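Local coordinates for putative uncharacterized protein (Bacteroides thetaiotaomicron, PDB 2RBK) that is probably a magnesium-dependent phosphatase of the haloacid dehalogenase superfamily, with magnesium and a vanadate phosphate mimic bound in its active site, at residues 85-89 with 165-169; 96-102 with 158-162; 102-108 with 147-153. All coordinates share one frame; numbering follows the deposited sequence. Where two conformers were deposited one is given.

Contact 1. Residues 85-89 with 165-169; sequences IPQEE and SIPTC
Glu89, in the first turn of helix 87-100, comes closest to the irregular segment 165-169 at Ile166, Glu89 CA and Ile166 CA lying 5.0 Å apart; at the other end, Ile85 CA and Cys169 CA stand 7.3 Å apart. Pro86 is the N-cap; proline suits the position, since no earlier helical residue is there to accept an N-H from it. Across the contact, residues 166 to 169 form a type I beta turn whose second residue, Pro167, brings a phi of -69° that such a turn accepts readily. The Glu89 carboxylate reaches into this turn. A first torsion that sets CG beside the backbone N (chi1 -62°) and an extended chain beyond it carry the carboxylate to Thr168, whose side chain it crosses at about a right angle. Thr168 OG1 donates to Glu89 OE2 over 2.6 Å, on the syn side and 27° out of the carboxylate plane. Thr168 N probably bonds to Glu89 OE1 over 3.0 Å, though the position of OE1 is less certain. Threonine suits its place by offering a hydroxyl to the acid. With an alanine here in place of Glu89, the Thr168 hydroxyl is likely to lose its carboxylate partner, and the turn its polar tie to the helix start. Beside the carboxylate, Ile85 CG2 packs on Cys169 SG at 3.7 Å, while Ile166 and Cys169 also touch Val181 of strand 180-182. A helix-borne carboxylate thus binds the hydroxyl, and probably the amide, of a type I turn, in a region consistent with the C2-type cap of haloacid dehalogenase-like hydrolases.

Contact 2. Residues 96-102 with 158-162; sequences FCEKKGV and EEKEV
The Phe96 ring is sandwiched between two aliphatic groups. Over the centre of one face sits Val162 CB, 3.5 Å from the ring centroid in a CH-pi contact, and on the opposite face lies Lys100 CG, displaced toward the rim. At the ring edge Glu161 CD approaches Phe96 CE1 at 3.9 Å, the carboxylate plane standing at 90° to the ring. Phe96 points its ring across the gap because CG is turned anti to the backbone N (chi1 176°). A large flat side chain suits the place, since the axes of helices 96-100 and 158-162 come no nearer than 11.8 Å and run at 128° to each other. Beta-branched Val162 offers both CB and CG2 to the ring, and Ile154 adds to the same apolar patch. Lys100, one turn after Phe96, bends at chi2 and carries its amine past the ring to meet Glu161, which comes from the opposite direction. The salt bridge from Lys100 NZ uses the syn lone pair of Glu161 OE1; at 2.5 Å it is very short, and that exact length is doubtful. Long chains suit this margin, their methylenes lying by the aromatic ring while their charges meet beyond it. Helix 87-100 then ends in a Schellman motif, with Gly101 taking the positive phi that glycine tolerates easily. Helices 87-100 and 156-162 thus pack at a steep incline in what is probably the cap of the haloacid dehalogenase fold.

Contact 3. Residues 102-108 with 147-153; sequences VPCIFVE and VIQMTPF
Val107 O is gripped by two consecutive amides of segment 147-153: Ile148 N at 2.8 Å, and Gln149 N in a weaker bond at 3.4 Å. Val147 CA adds a C-H...O contact to the same oxygen. Two residues facing one make a classic beta bulge, after which the antiparallel pairing is regular. Thr151 N bonds to Ile105 O over 2.8 Å, and Ile105 N returns to Thr151 O. Strand 104-107 lies between 149-152 and 112-115 in an antiparallel sheet, probably of the cap domain of this haloacid dehalogenase-like fold, and backbone bonds from Met150 to Val181 and Pro152 to Ala179 continue it past 149-152. Pro152 pairs with Cys104 in a non-hydrogen-bonded position, so its missing N-H costs no bond to that strand, and its ring packs on Cys104 SG. On the same face Met150 makes an oblique Met-aromatic contact with Phe106, SD lying 4.8 Å from the ring centroid, with Met93 of helix 87-100 close by. The other face carries Ile105, Val107, Gln149 and Thr151. With CG beside the backbone N (chi1 -77°), the Phe153 ring brings its edge, at CE1, to 3.9 Å from Ile105 CD1. The buried amide of Gln149 is satisfied at both ends, by Gly44 O and Asn69 ND2; it links the sheet to Gly44, which lines the vanadate pocket, and the Gln149 side chain is about 8 Å from the bound vanadate.

Contact 3 is the buried one, while contacts 1 and 2 are partly exposed and farther from the centre of the chain. Those two share helix 87-100: contact 1 fastens its start to a turn, contact 2 packs its end against helix 156-162. Val102 belongs to both contacts 2 and 3, where the helix gives way to strand 104-107. The outer contacts mix carboxylate bonds with apolar packing, most evident in contact 2, whereas contact 3 rests mainly on backbone bonds and apolar side chains. Cys97 SG packs on Pro152 CB, and Ile85 N probably bonds to Val147 O, so helix and sheet form one layered unit.

Contact 1. Residues 85-89 with 165-169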
ATOM      1  N   ILE A  85      -2.630  13.114   9.771  1.00  9.69           N
ATOM      2  CA  ILE A  85      -3.946  12.885  10.326  1.00  9.69           C
ATOM      3  C   ILE A  85      -4.305  13.955  11.328  1.00  9.36           C
ATOM      4  O   ILE A  85      -3.471  14.305  12.175  1.00 10.42           O
ATOM      5  CB  ILE A  85      -3.968  11.469  10.959  1.00  9.50           C
ATOM      6  CG1 ILE A  85      -3.726  10.391   9.912  1.00 10.79           C
ATOM      7  CG2 ILE A  85      -5.273  11.235  11.682  1.00 10.80           C
ATOM      8  CD1 ILE A  85      -3.488   9.036  10.492  1.00 11.25           C
ATOM      9  N   PRO A  86      -5.522  14.464  11.323  1.00  9.93           N
ATOM     10  CA  PRO A  86      -5.967  15.389  12.375  1.00 10.26           C
ATOM     11  C   PRO A  86      -5.649  14.829  13.778  1.00 10.27           C
ATOM     12  O   PRO A  86      -5.939  13.673  14.066  1.00 10.24           O
ATOM     13  CB  PRO A  86      -7.475  15.475  12.146  1.00 11.18           C
ATOM     14  CG  PRO A  86      -7.597  15.330  10.652  1.00 13.55           C
ATOM     15  CD  PRO A  86      -6.583  14.242  10.345  1.00 11.40           C
ATOM     16  N   GLN A  87      -5.106  15.687  14.615  1.00 10.90           N
ATOM     17  CA  GLN A  87      -4.628  15.173  15.897  1.00 11.18           C
ATOM     18  C   GLN A  87      -5.779  14.609  16.725  1.00 10.89           C
ATOM     19  O   GLN A  87      -5.578  13.632  17.472  1.00 11.68           O
ATOM     20  CB  GLN A  87      -3.928  16.242  16.687  1.00 11.73           C
ATOM     21  CG  GLN A  87      -2.940  15.565  17.674  1.00 12.09           C
ATOM     22  CD  GLN A  87      -1.800  14.931  16.955  1.00 11.76           C
ATOM     23  OE1 GLN A  87      -1.399  15.403  15.867  1.00 14.19           O
ATOM     24  NE2 GLN A  87      -1.224  13.868  17.469  1.00 13.60           N
ATOM     25  N   GLU A  88      -6.975  15.165  16.652  1.00 11.47           N
ATOM     26  CA  GLU A  88      -8.077  14.599  17.424  1.00 12.35           C
ATOM     27  C   GLU A  88      -8.314  13.151  17.051  1.00 11.23           C
ATOM     28  O   GLU A  88      -8.729  12.330  17.902  1.00 12.66           O
ATOM     29  CB  GLU A  88      -9.341  15.412  17.178  1.00 14.72           C
ATOM     30  CG  GLU A  88      -9.505  16.671  17.892  1.00 19.38           C
ATOM     31  CD  GLU A  88     -10.794  17.402  17.784  1.00 19.93           C
ATOM     32  OE1 GLU A  88     -11.774  16.893  17.187  1.00 18.59           O
ATOM     33  OE2 GLU A  88     -10.840  18.563  18.258  1.00 24.69           O
ATOM     34  N   GLU A  89      -8.155  12.831  15.789  1.00 10.48           N
ATOM     35  CA  GLU A  89      -8.435  11.462  15.301  1.00 10.59           C
ATOM     36  C   GLU A  89      -7.290  10.536  15.673  1.00 10.25           C
ATOM     37  O   GLU A  89      -7.530   9.353  15.975  1.00 11.27           O
ATOM     38  CB  GLU A  89      -8.744  11.531  13.812  1.00 11.12           C
ATOM     39  CG  GLU A  89      -9.981  12.367  13.552  1.00 13.47           C
ATOM     40  CD  GLU A  89     -10.565  12.367  12.159  1.00 13.95           C
ATOM     41  OE1 GLU A  89     -10.766  11.357  11.549  1.00 15.38           O
ATOM     42  OE2 GLU A  89     -10.868  13.505  11.705  1.00 15.95           O
ATOM     43  N   SER A 165     -15.395   8.072  15.750  1.00 23.72           N
ATOM     44  CA  SER A 165     -14.358   8.975  16.260  0.56 24.12           C
ATOM     45  C   SER A 165     -13.179   9.206  15.329  1.00 21.25           C
ATOM     46  O   SER A 165     -12.294   9.984  15.678  1.00 19.96           O
ATOM     47  CB  SER A 165     -13.839   8.452  17.606  0.56 25.17           C
ATOM     48  OG  SER A 165     -14.954   8.105  18.422  0.56 27.02           O
ATOM     49  N   ILE A 166     -13.180   8.663  14.107  1.00 19.72           N
ATOM     50  CA  ILE A 166     -12.207   9.026  13.049  1.00 18.63           C
ATOM     51  C   ILE A 166     -12.993   9.532  11.830  1.00 17.14           C
ATOM     52  O   ILE A 166     -12.880   8.949  10.738  1.00 19.65           O
ATOM     53  CB  ILE A 166     -11.183   7.896  12.713  1.00 19.89           C
ATOM     54  CG1 ILE A 166     -11.823   6.577  12.383  1.00 17.76           C
ATOM     55  CG2 ILE A 166     -10.215   7.746  13.909  1.00 23.71           C
ATOM     56  CD1 ILE A 166     -10.953   5.522  11.624  1.00 19.43           C
ATOM     57  N   PRO A 167     -13.786  10.609  11.986  1.00 15.45           N
ATOM     58  CA  PRO A 167     -14.763  10.965  10.989  1.00 15.74           C
ATOM     59  C   PRO A 167     -14.271  11.482   9.665  1.00 14.16           C
ATOM     60  O   PRO A 167     -15.097  11.531   8.729  1.00 17.67           O
ATOM     61  CB  PRO A 167     -15.571  12.075  11.643  1.00 18.24           C
ATOM     62  CG  PRO A 167     -14.560  12.720  12.553  1.00 18.28           C
ATOM     63  CD  PRO A 167     -13.868  11.517  13.150  1.00 16.35           C
ATOM     64  N   THR A 168     -13.018  11.814   9.552  1.00 12.14           N
ATOM     65  CA  THR A 168     -12.524  12.328   8.279  1.00 12.20           C
ATOM     66  C   THR A 168     -11.477  11.436   7.644  1.00 12.60           C
ATOM     67  O   THR A 168     -11.077  11.682   6.532  1.00 19.70           O
ATOM     68  CB  THR A 168     -11.998  13.784   8.369  1.00 12.74           C
ATOM     69  OG1 THR A 168     -10.803  13.831   9.101  1.00 13.61           O
ATOM     70  CG2 THR A 168     -13.049  14.756   8.923  1.00 13.54           C
ATOM     71  N   CYS A 169     -11.025  10.402   8.290  1.00 11.37           N
ATOM     72  CA  CYS A 169      -9.950   9.555   7.785  1.00 10.77           C
ATOM     73  C   CYS A 169     -10.465   8.545   6.764  1.00 10.76           C
ATOM     74  O   CYS A 169     -11.606   8.095   6.777  1.00 14.03           O
ATOM     75  CB  CYS A 169      -9.248   8.816   8.892  1.00 11.70           C
ATOM     76  SG  CYS A 169      -8.290   9.776  10.017  1.00 14.62           S
TER

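Contact 2. Residues 96-102 with 158-162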
ATOM      1  N   PHE A  96      -9.012   4.361  21.744  1.00 13.15           N
ATOM      2  CA  PHE A  96      -9.845   3.219  21.407  1.00 14.18           C
ATOM      3  C   PHE A  96      -9.028   1.948  21.514  1.00 14.32           C
ATOM      4  O   PHE A  96      -9.416   0.997  22.134  1.00 15.89           O
ATOM      5  CB  PHE A  96     -10.431   3.371  20.003  1.00 14.83           C
ATOM      6  CG  PHE A  96     -11.246   2.177  19.546  1.00 16.89           C
ATOM      7  CD1 PHE A  96     -12.564   2.084  19.959  1.00 18.79           C
ATOM      8  CD2 PHE A  96     -10.715   1.178  18.766  1.00 18.78           C
ATOM      9  CE1 PHE A  96     -13.345   0.989  19.564  1.00 20.78           C
ATOM     10  CE2 PHE A  96     -11.499   0.097  18.368  1.00 21.96           C
ATOM     11  CZ  PHE A  96     -12.803   0.023  18.786  1.00 21.11           C
ATOM     12  N   CYS A  97      -7.862   1.969  20.862  1.00 14.70           N
ATOM     13  CA  CYS A  97      -7.019   0.764  20.879  1.00 14.90           C
ATOM     14  C   CYS A  97      -6.538   0.400  22.273  1.00 15.29           C
ATOM     15  O   CYS A  97      -6.522  -0.786  22.662  1.00 16.93           O
ATOM     16  CB  CYS A  97      -5.829   0.855  19.941  1.00 13.70           C
ATOM     17  SG  CYS A  97      -6.320   0.912  18.186  1.00 14.41           S
ATOM     18  N   GLU A  98      -6.151   1.417  23.058  1.00 15.57           N
ATOM     19  CA  GLU A  98      -5.705   1.125  24.408  1.00 17.34           C
ATOM     20  C   GLU A  98      -6.839   0.552  25.246  1.00 18.27           C
ATOM     21  O   GLU A  98      -6.638  -0.432  25.994  1.00 21.36           O
ATOM     22  CB  GLU A  98      -5.158   2.422  25.055  1.00 18.73           C
ATOM     23  CG  GLU A  98      -4.560   2.180  26.429  1.00 21.16           C
ATOM     24  CD  GLU A  98      -3.784   3.282  27.079  1.00 25.83           C
ATOM     25  OE1 GLU A  98      -3.678   4.457  26.700  1.00 33.76           O
ATOM     26  OE2 GLU A  98      -3.193   2.871  28.134  1.00 38.99           O
ATOM     27  N   LYS A  99      -8.025   1.123  25.147  1.00 18.88           N
ATOM     28  CA  LYS A  99      -9.185   0.622  25.886  1.00 22.19           C
ATOM     29  C   LYS A  99      -9.574  -0.793  25.502  1.00 21.51           C
ATOM     30  O   LYS A  99      -9.948  -1.652  26.319  1.00 23.34           O
ATOM     31  CB  LYS A  99     -10.357   1.589  25.642  1.00 26.13           C
ATOM     32  CG  LYS A  99     -11.725   1.162  26.188  1.00 31.59           C
ATOM     33  CD  LYS A  99     -12.906   2.065  25.764  1.00 35.81           C
ATOM     34  CE  LYS A  99     -13.292   1.779  24.296  1.00 42.21           C
ATOM     35  NZ  LYS A  99     -13.570   2.999  23.481  1.00 51.97           N
ATOM     36  N   LYS A 100      -9.448  -1.097  24.189  1.00 19.53           N
ATOM     37  CA  LYS A 100      -9.899  -2.430  23.666  1.00 20.02           C
ATOM     38  C   LYS A 100      -8.849  -3.496  23.808  1.00 20.02           C
ATOM     39  O   LYS A 100      -9.150  -4.671  23.535  1.00 25.51           O
ATOM     40  CB  LYS A 100     -10.266  -2.353  22.191  1.00 22.49           C
ATOM     41  CG  LYS A 100     -11.540  -1.636  21.685  1.00 25.83           C
ATOM     42  CD  LYS A 100     -12.817  -2.366  21.992  1.00 33.08           C
ATOM     43  CE  LYS A 100     -14.100  -1.605  21.659  1.00 34.45           C
ATOM     44  NZ  LYS A 100     -15.230  -2.604  21.821  1.00 37.36           N
ATOM     45  N   GLY A 101      -7.627  -3.061  24.189  1.00 17.78           N
ATOM     46  CA  GLY A 101      -6.521  -3.966  24.284  1.00 18.95           C
ATOM     47  C   GLY A 101      -5.989  -4.503  22.986  1.00 19.99           C
ATOM     48  O   GLY A 101      -5.637  -5.698  22.960  1.00 22.00           O
ATOM     49  N   VAL A 102      -5.961  -3.656  21.945  1.00 16.97           N
ATOM     50  CA  VAL A 102      -5.336  -4.080  20.698  1.00 16.79           C
ATOM     51  C   VAL A 102      -4.206  -3.153  20.346  1.00 15.70           C
ATOM     52  O   VAL A 102      -4.145  -1.981  20.727  1.00 15.57           O
ATOM     53  CB  VAL A 102      -6.357  -4.169  19.575  1.00 18.72           C
ATOM     54  CG1 VAL A 102      -7.509  -5.108  19.937  1.00 23.17           C
ATOM     55  CG2 VAL A 102      -6.962  -2.834  19.275  1.00 20.19           C
ATOM     56  N   GLU A 158     -14.831  -3.953  15.082  1.00 20.85           N
ATOM     57  CA  GLU A 158     -14.225  -2.847  15.854  1.00 20.83           C
ATOM     58  C   GLU A 158     -14.023  -1.619  15.040  1.00 18.86           C
ATOM     59  O   GLU A 158     -14.157  -0.515  15.536  1.00 20.40           O
ATOM     60  CB  GLU A 158     -12.908  -3.347  16.448  1.00 19.74           C
ATOM     61  CG  GLU A 158     -13.111  -4.368  17.551  1.00 23.03           C
ATOM     62  CD  GLU A 158     -11.848  -5.136  17.923  1.00 24.71           C
ATOM     63  OE1 GLU A 158     -10.898  -5.260  17.086  1.00 23.19           O
ATOM     64  OE2 GLU A 158     -11.837  -5.683  19.080  1.00 30.85           O
ATOM     65  N   GLU A 159     -13.697  -1.767  13.769  1.00 18.99           N
ATOM     66  CA  GLU A 159     -13.620  -0.630  12.862  1.00 19.02           C
ATOM     67  C   GLU A 159     -14.932   0.130  12.905  1.00 19.24           C
ATOM     68  O   GLU A 159     -14.886   1.321  13.006  1.00 21.24           O
ATOM     69  CB  GLU A 159     -13.247  -1.106  11.466  1.00 19.27           C
ATOM     70  CG  GLU A 159     -13.333  -0.089  10.349  1.00 22.33           C
ATOM     71  CD  GLU A 159     -13.032  -0.701   8.994  1.00 26.12           C
ATOM     72  OE1 GLU A 159     -12.384  -1.772   8.901  1.00 27.67           O
ATOM     73  OE2 GLU A 159     -13.432  -0.122   7.950  1.00 27.34           O
ATOM     74  N   LYS A 160     -16.101  -0.552  12.800  1.00 19.31           N
ATOM     75  CA  LYS A 160     -17.363   0.188  12.822  1.00 21.94           C
ATOM     76  C   LYS A 160     -17.604   0.856  14.169  1.00 23.58           C
ATOM     77  O   LYS A 160     -18.200   1.930  14.240  1.00 30.57           O
ATOM     78  CB  LYS A 160     -18.546  -0.704  12.389  1.00 24.43           C
ATOM     79  CG  LYS A 160     -18.439  -1.313  10.991  1.00 26.68           C
ATOM     80  CD  LYS A 160     -18.142  -0.307   9.909  1.00 26.82           C
ATOM     81  CE  LYS A 160     -18.303  -0.683   8.479  1.00 27.74           C
ATOM     82  NZ  LYS A 160     -18.231   0.422   7.482  1.00 34.30           N
ATOM     83  N   GLU A 161     -17.083   0.286  15.251  1.00 25.53           N
ATOM     84  CA  GLU A 161     -17.214   0.881  16.550  1.00 26.74           C
ATOM     85  C   GLU A 161     -16.399   2.186  16.684  1.00 26.60           C
ATOM     86  O   GLU A 161     -16.879   3.166  17.317  1.00 31.61           O
ATOM     87  CB  GLU A 161     -16.809  -0.120  17.655  1.00 30.71           C
ATOM     88  CG  GLU A 161     -17.353   0.282  19.031  1.00 37.39           C
ATOM     89  CD  GLU A 161     -16.868  -0.650  20.127  1.00 40.50           C
ATOM     90  OE1 GLU A 161     -16.431  -1.784  19.747  1.00 40.34           O
ATOM     91  OE2 GLU A 161     -16.936  -0.179  21.299  1.00 40.34           O
ATOM     92  N   VAL A 162     -15.193   2.219  16.153  1.00 23.60           N
ATOM     93  CA  VAL A 162     -14.349   3.405  16.274  1.00 21.33           C
ATOM     94  C   VAL A 162     -14.591   4.408  15.166  1.00 20.28           C
ATOM     95  O   VAL A 162     -14.156   5.550  15.310  1.00 22.87           O
ATOM     96  CB  VAL A 162     -12.865   3.025  16.306  1.00 22.07           C
ATOM     97  CG1 VAL A 162     -12.366   2.624  14.940  1.00 21.57           C
ATOM     98  CG2 VAL A 162     -11.977   4.185  16.774  1.00 22.75           C
TER

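Contact 3. Residues 102-108 with 147-153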
ATOM      1  N   VAL A 102      -5.961  -3.656  21.945  1.00 16.97           N
ATOM      2  CA  VAL A 102      -5.336  -4.080  20.698  1.00 16.79           C
ATOM      3  C   VAL A 102      -4.206  -3.153  20.346  1.00 15.70           C
ATOM      4  O   VAL A 102      -4.145  -1.981  20.727  1.00 15.57           O
ATOM      5  CB  VAL A 102      -6.357  -4.169  19.575  1.00 18.72           C
ATOM      6  CG1 VAL A 102      -7.509  -5.108  19.937  1.00 23.17           C
ATOM      7  CG2 VAL A 102      -6.962  -2.834  19.275  1.00 20.19           C
ATOM      8  N   PRO A 103      -3.234  -3.687  19.591  1.00 14.05           N
ATOM      9  CA  PRO A 103      -2.072  -2.881  19.242  1.00 13.53           C
ATOM     10  C   PRO A 103      -2.374  -1.929  18.078  1.00 12.27           C
ATOM     11  O   PRO A 103      -3.335  -2.092  17.300  1.00 13.53           O
ATOM     12  CB  PRO A 103      -1.045  -3.904  18.754  1.00 16.26           C
ATOM     13  CG  PRO A 103      -1.752  -5.197  18.618  1.00 20.00           C
ATOM     14  CD  PRO A 103      -3.103  -5.081  19.239  1.00 16.77           C
ATOM     15  N   CYS A 104      -1.486  -0.940  17.953  1.00 12.12           N
ATOM     16  CA  CYS A 104      -1.598   0.020  16.853  1.00 11.65           C
ATOM     17  C   CYS A 104      -0.204   0.546  16.523  1.00 11.13           C
ATOM     18  O   CYS A 104       0.553   0.887  17.424  1.00 11.72           O
ATOM     19  CB  CYS A 104      -2.533   1.156  17.230  1.00 12.15           C
ATOM     20  SG  CYS A 104      -2.978   2.250  15.855  1.00 12.45           S
ATOM     21  N   ILE A 105       0.104   0.568  15.235  1.00 11.02           N
ATOM     22  CA  ILE A 105       1.324   1.167  14.685  1.00 10.63           C
ATOM     23  C   ILE A 105       1.034   2.606  14.337  1.00 10.26           C
ATOM     24  O   ILE A 105      -0.037   2.970  13.799  1.00 11.10           O
ATOM     25  CB  ILE A 105       1.814   0.380  13.468  1.00 10.91           C
ATOM     26  CG1 ILE A 105       2.194  -1.052  13.836  1.00 12.90           C
ATOM     27  CG2 ILE A 105       2.893   1.077  12.704  1.00 12.60           C
ATOM     28  CD1 ILE A 105       2.341  -1.966  12.649  1.00 15.12           C
ATOM     29  N   PHE A 106       1.990   3.486  14.674  1.00  9.99           N
ATOM     30  CA  PHE A 106       1.917   4.920  14.372  1.00  9.81           C
ATOM     31  C   PHE A 106       3.108   5.295  13.545  1.00 10.01           C
ATOM     32  O   PHE A 106       4.255   5.110  14.006  1.00 10.62           O
ATOM     33  CB  PHE A 106       1.842   5.763  15.655  1.00 10.49           C
ATOM     34  CG  PHE A 106       0.590   5.537  16.467  1.00 10.72           C
ATOM     35  CD1 PHE A 106       0.500   4.474  17.358  1.00 10.74           C
ATOM     36  CD2 PHE A 106      -0.510   6.365  16.335  1.00 12.04           C
ATOM     37  CE1 PHE A 106      -0.640   4.263  18.059  1.00 11.36           C
ATOM     38  CE2 PHE A 106      -1.634   6.164  17.079  1.00 12.84           C
ATOM     39  CZ  PHE A 106      -1.717   5.082  17.946  1.00 12.95           C
ATOM     40  N   VAL A 107       2.904   5.809  12.350  1.00  9.44           N
ATOM     41  CA  VAL A 107       3.963   6.097  11.425  1.00  9.51           C
ATOM     42  C   VAL A 107       4.098   7.615  11.252  1.00  9.63           C
ATOM     43  O   VAL A 107       3.123   8.284  10.880  1.00 10.12           O
ATOM     44  CB  VAL A 107       3.737   5.448  10.027  1.00 10.63           C
ATOM     45  CG1 VAL A 107       5.037   5.568   9.265  1.00 12.61           C
ATOM     46  CG2 VAL A 107       3.244   4.043  10.127  1.00 12.43           C
ATOM     47  N   GLU A 108       5.281   8.124  11.507  1.00 10.51           N
ATOM     48  CA  GLU A 108       5.672   9.505  11.276  1.00 11.53           C
ATOM     49  C   GLU A 108       6.511   9.536  10.009  1.00 12.34           C
ATOM     50  O   GLU A 108       6.857   8.516   9.436  1.00 14.24           O
ATOM     51  CB  GLU A 108       6.473  10.023  12.449  1.00 12.39           C
ATOM     52  CG  GLU A 108       5.714  10.002  13.773  1.00 12.84           C
ATOM     53  CD  GLU A 108       6.679  10.196  14.915  1.00 14.43           C
ATOM     54  OE1 GLU A 108       7.071  11.295  15.291  1.00 18.53           O
ATOM     55  OE2 GLU A 108       7.127   9.161  15.446  1.00 17.60           O
ATOM     56  N   VAL A 147       1.313  12.221  12.922  1.00 10.56           N
ATOM     57  CA  VAL A 147       1.162  10.894  12.378  1.00 10.18           C
ATOM     58  C   VAL A 147       0.638  10.966  10.936  1.00  9.37           C
ATOM     59  O   VAL A 147      -0.396  11.603  10.679  1.00 11.69           O
ATOM     60  CB  VAL A 147       0.256  10.057  13.277  1.00 10.72           C
ATOM     61  CG1 VAL A 147       0.016   8.676  12.707  1.00 11.55           C
ATOM     62  CG2 VAL A 147       0.849   9.950  14.676  1.00 12.72           C
ATOM     63  N   ILE A 148       1.319  10.288  10.044  1.00  9.16           N
ATOM     64  CA  ILE A 148       0.926  10.169   8.639  1.00  9.23           C
ATOM     65  C   ILE A 148       0.022   8.992   8.411  1.00  8.86           C
ATOM     66  O   ILE A 148      -0.969   9.064   7.632  1.00 10.14           O
ATOM     67  CB  ILE A 148       2.156  10.079   7.740  1.00  9.85           C
ATOM     68  CG1 ILE A 148       3.081  11.285   8.003  1.00 11.26           C
ATOM     69  CG2 ILE A 148       1.758   9.957   6.294  1.00 11.17           C
ATOM     70  CD1 ILE A 148       4.254  11.398   7.099  1.00 14.11           C
ATOM     71  N   GLN A 149       0.237   7.868   9.097  1.00  8.74           N
ATOM     72  CA  GLN A 149      -0.588   6.687   8.975  1.00  8.64           C
ATOM     73  C   GLN A 149      -0.630   5.970  10.331  1.00  8.77           C
ATOM     74  O   GLN A 149       0.370   5.883  11.018  1.00  9.77           O
ATOM     75  CB  GLN A 149      -0.070   5.718   7.894  1.00  9.29           C
ATOM     76  CG  GLN A 149      -0.950   4.479   7.723  1.00  9.78           C
ATOM     77  CD  GLN A 149      -0.549   3.726   6.470  1.00 10.17           C
ATOM     78  OE1 GLN A 149      -1.083   4.062   5.383  1.00 11.56           O
ATOM     79  NE2 GLN A 149       0.371   2.785   6.537  1.00 11.82           N
ATOM     80  N   MET A 150      -1.823   5.464  10.681  1.00  8.88           N
ATOM     81  CA  MET A 150      -1.966   4.557  11.810  1.00  9.94           C
ATOM     82  C   MET A 150      -2.448   3.228  11.321  1.00  9.76           C
ATOM     83  O   MET A 150      -3.289   3.173  10.419  1.00 11.66           O
ATOM     84  CB  MET A 150      -2.986   5.072  12.806  1.00 14.33           C
ATOM     85  CG  MET A 150      -2.823   6.367  13.367  1.00 17.72           C
ATOM     86  SD  MET A 150      -4.142   6.968  14.368  1.00 16.10           S
ATOM     87  CE  MET A 150      -5.594   7.305  13.494  1.00 16.35           C
ATOM     88  N   THR A 151      -1.979   2.171  11.932  1.00  9.70           N
ATOM     89  CA  THR A 151      -2.360   0.797  11.559  1.00  9.96           C
ATOM     90  C   THR A 151      -2.854   0.058  12.793  1.00 10.47           C
ATOM     91  O   THR A 151      -2.036  -0.609  13.479  1.00 11.35           O
ATOM     92  CB  THR A 151      -1.194   0.140  10.839  1.00 11.74           C
ATOM     93  OG1 THR A 151      -0.892   0.934   9.674  1.00 12.83           O
ATOM     94  CG2 THR A 151      -1.584  -1.256  10.418  1.00 14.37           C
ATOM     95  N   PRO A 152      -4.121   0.211  13.115  1.00 10.95           N
ATOM     96  CA  PRO A 152      -4.709  -0.533  14.230  1.00 11.65           C
ATOM     97  C   PRO A 152      -5.027  -1.966  13.852  1.00 12.27           C
ATOM     98  O   PRO A 152      -5.485  -2.275  12.758  1.00 13.60           O
ATOM     99  CB  PRO A 152      -6.035   0.250  14.511  1.00 12.25           C
ATOM    100  CG  PRO A 152      -6.381   0.780  13.157  1.00 11.76           C
ATOM    101  CD  PRO A 152      -5.084   1.193  12.542  1.00 11.30           C
ATOM    102  N   PHE A 153      -4.777  -2.885  14.819  1.00 13.22           N
ATOM    103  CA  PHE A 153      -5.042  -4.299  14.630  1.00 14.43           C
ATOM    104  C   PHE A 153      -6.464  -4.544  15.130  1.00 15.77           C
ATOM    105  O   PHE A 153      -6.726  -5.098  16.205  1.00 17.97           O
ATOM    106  CB  PHE A 153      -3.991  -5.144  15.373  1.00 15.58           C
ATOM    107  CG  PHE A 153      -2.700  -5.183  14.616  1.00 15.27           C
ATOM    108  CD1 PHE A 153      -1.933  -4.015  14.584  1.00 15.54           C
ATOM    109  CD2 PHE A 153      -2.200  -6.253  13.891  1.00 19.33           C
ATOM    110  CE1 PHE A 153      -0.747  -3.990  13.891  1.00 16.08           C
ATOM    111  CE2 PHE A 153      -0.996  -6.241  13.193  1.00 20.05           C
ATOM    112  CZ  PHE A 153      -0.274  -5.052  13.165  1.00 18.50           C
TER